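Local coordinates for tyrosine-protein phosphatase YwqE (Bacillus subtilis, PDB 3QY7), which removes phosphate from tyrosine residues of phosphorylated proteins as a manganese-dependent phosphatase of the polymerase and histidinol phosphatase type, at residues E184-H189 and R239-P244. Residues are numbered along the deposited sequence; the frame is centred on the assembly and turned at random.
Sequences EANLIH and RQPPQP
H189 and R239 meet where the C-terminal tail runs roughly antiparallel beside the loop between helix 173-184 and strand 190-192. Beyond CB of R239, CG rests 3.8 Å from CD2 of H189, approaching the imidazole obliquely; past CD the chain bends at chi3 (88°), and NE, CZ and NH2 bring one guanidinium face to NE2 of H189, at 4.1 Å from NE and offset toward the rim, with the two planes 36° apart. At its tip NH2 of R239 donates to A158 O, while ND1 of H189 bonds to S160 N, so both groups are also tied to the chain around strand 159-163. NE2 of H189 meets a water in the ring plane at 2.9 Å, and the same water lies within hydrogen-bonding distance of N186 O and Q240 O. A second water links N186 O and Q240 N, accepting from the latter. Farther along, Q243 N donates to A185 O over 2.9 Å, and P242 CA adds a CH...O contact to the same oxygen. N186, at positive phi, closes the helix as C-prime of a Schellman motif; its CG packs 3.3 Å from CB of Q240. L187 sets CD2 against CB of P242 at 3.6 Å. Water bridges, the Q243 N bond and apolar contact thus together join the tail to the loop before strand 190-192, and R239 adds a bond beyond it.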
loop_
_atom_site.group_PDB
_atom_site.type_symbol
_atom_site.label_atom_id
_atom_site.label_comp_id
_atom_site.label_asym_id
_atom_site.label_seq_id
_atom_site.Cartn_x
_atom_site.Cartn_y
_atom_site.Cartn_z
ATOM N N GLU A 184 -10.304 7.903 -11.576
ATOM C CA GLU A 184 -10.769 8.302 -12.906
ATOM C C GLU A 184 -9.625 8.716 -13.835
ATOM O O GLU A 184 -9.637 8.391 -15.024
ATOM C CB GLU A 184 -11.732 9.478 -12.765
ATOM C CG GLU A 184 -12.511 9.746 -14.019
ATOM C CD GLU A 184 -13.456 10.911 -13.881
ATOM O OE1 GLU A 184 -13.050 12.053 -14.192
ATOM O OE2 GLU A 184 -14.611 10.676 -13.485
ATOM N N ALA A 185 -8.659 9.437 -13.273
ATOM C CA ALA A 185 -7.510 9.963 -14.017
ATOM C C ALA A 185 -6.425 8.917 -14.291
ATOM O O ALA A 185 -5.346 9.249 -14.807
ATOM C CB ALA A 185 -6.921 11.142 -13.267
ATOM N N ASN A 186 -6.710 7.658 -13.942
ATOM C CA ASN A 186 -5.766 6.540 -14.154
ATOM C C ASN A 186 -4.464 6.675 -13.366
ATOM O O ASN A 186 -3.419 6.171 -13.786
ATOM C CB ASN A 186 -5.474 6.327 -15.652
ATOM C CG ASN A 186 -6.698 5.903 -16.434
ATOM O OD1 ASN A 186 -6.918 6.353 -17.570
ATOM N ND2 ASN A 186 -7.504 5.032 -15.842
ATOM N N LEU A 187 -4.524 7.356 -12.228
ATOM C CA LEU A 187 -3.336 7.618 -11.424
ATOM C C LEU A 187 -3.125 6.618 -10.299
ATOM O O LEU A 187 -2.114 6.672 -9.600
ATOM C CB LEU A 187 -3.388 9.037 -10.847
ATOM C CG LEU A 187 -3.414 10.181 -11.859
ATOM C CD1 LEU A 187 -3.324 11.475 -11.076
ATOM C CD2 LEU A 187 -2.277 10.089 -12.889
ATOM N N ILE A 188 -4.096 5.722 -10.137
ATOM C CA ILE A 188 -4.094 4.705 -9.091
ATOM C C ILE A 188 -3.956 3.330 -9.745
ATOM O O ILE A 188 -4.615 3.051 -10.742
ATOM C CB ILE A 188 -5.439 4.744 -8.312
ATOM C CG1 ILE A 188 -5.670 6.124 -7.672
ATOM C CG2 ILE A 188 -5.549 3.604 -7.280
ATOM C CD1 ILE A 188 -4.588 6.643 -6.696
ATOM N N HIS A 189 -3.121 2.475 -9.149
ATOM C CA HIS A 189 -2.839 1.152 -9.715
ATOM C C HIS A 189 -3.195 -0.007 -8.799
ATOM O O HIS A 189 -3.298 -1.130 -9.274
ATOM C CB HIS A 189 -1.388 1.095 -10.172
ATOM C CG HIS A 189 -1.039 2.244 -11.063
ATOM N ND1 HIS A 189 -0.565 3.439 -10.566
ATOM C CD2 HIS A 189 -1.197 2.422 -12.395
ATOM C CE1 HIS A 189 -0.403 4.291 -11.565
ATOM N NE2 HIS A 189 -0.783 3.702 -12.685
ATOM N N ARG A 239 -1.370 -0.501 -16.701
ATOM C CA ARG A 239 -1.611 0.918 -16.534
ATOM C C ARG A 239 -2.472 1.429 -17.670
ATOM O O ARG A 239 -2.418 0.924 -18.797
ATOM C CB ARG A 239 -0.279 1.688 -16.508
ATOM C CG ARG A 239 0.691 1.200 -15.438
ATOM C CD ARG A 239 2.130 1.632 -15.707
ATOM N NE ARG A 239 2.393 2.932 -15.120
ATOM C CZ ARG A 239 3.120 3.157 -14.027
ATOM N NH1 ARG A 239 3.728 2.183 -13.359
ATOM N NH2 ARG A 239 3.244 4.397 -13.611
ATOM N N GLN A 240 -3.274 2.438 -17.357
ATOM C CA GLN A 240 -3.988 3.199 -18.374
ATOM C C GLN A 240 -3.303 4.578 -18.483
ATOM O O GLN A 240 -2.581 4.994 -17.554
ATOM C CB GLN A 240 -5.479 3.313 -18.021
ATOM C CG GLN A 240 -6.246 1.977 -17.975
ATOM C CD GLN A 240 -6.355 1.271 -19.321
ATOM O OE1 GLN A 240 -6.251 0.040 -19.395
ATOM N NE2 GLN A 240 -6.570 2.036 -20.387
ATOM N N PRO A 241 -3.500 5.281 -19.618
ATOM C CA PRO A 241 -2.784 6.541 -19.776
ATOM C C PRO A 241 -3.161 7.539 -18.684
ATOM O O PRO A 241 -4.352 7.838 -18.510
ATOM C CB PRO A 241 -3.223 7.036 -21.163
ATOM C CG PRO A 241 -3.799 5.851 -21.856
ATOM C CD PRO A 241 -4.394 5.006 -20.761
ATOM N N PRO A 242 -2.160 8.035 -17.933
ATOM C CA PRO A 242 -2.440 8.978 -16.858
ATOM C C PRO A 242 -2.991 10.287 -17.398
ATOM O O PRO A 242 -2.669 10.686 -18.529
ATOM C CB PRO A 242 -1.071 9.210 -16.210
ATOM C CG PRO A 242 -0.080 8.791 -17.231
ATOM C CD PRO A 242 -0.722 7.702 -18.019
ATOM N N GLN A 243 -3.834 10.929 -16.596
ATOM C CA GLN A 243 -4.490 12.162 -17.015
ATOM C C GLN A 243 -4.315 13.230 -15.949
ATOM O O GLN A 243 -4.261 12.924 -14.759
ATOM C CB GLN A 243 -5.974 11.910 -17.304
ATOM C CG GLN A 243 -6.276 10.758 -18.272
ATOM C CD GLN A 243 -5.805 10.994 -19.705
ATOM O OE1 GLN A 243 -5.510 12.127 -20.107
ATOM N NE2 GLN A 243 -5.745 9.916 -20.488
ATOM N N PRO A 244 -4.152 14.500 -16.368
ATOM C CA PRO A 244 -4.114 15.534 -15.354
ATOM C C PRO A 244 -5.442 15.631 -14.615
ATOM O O PRO A 244 -6.507 15.338 -15.174
ATOM C CB PRO A 244 -3.864 16.807 -16.171
ATOM C CG PRO A 244 -3.050 16.333 -17.301
ATOM C CD PRO A 244 -3.634 14.988 -17.659
HETATM O O HOH W 1 -0.949 5.075 -15.205
HETATM O O HOH W 2 -3.439 3.449 -14.657
#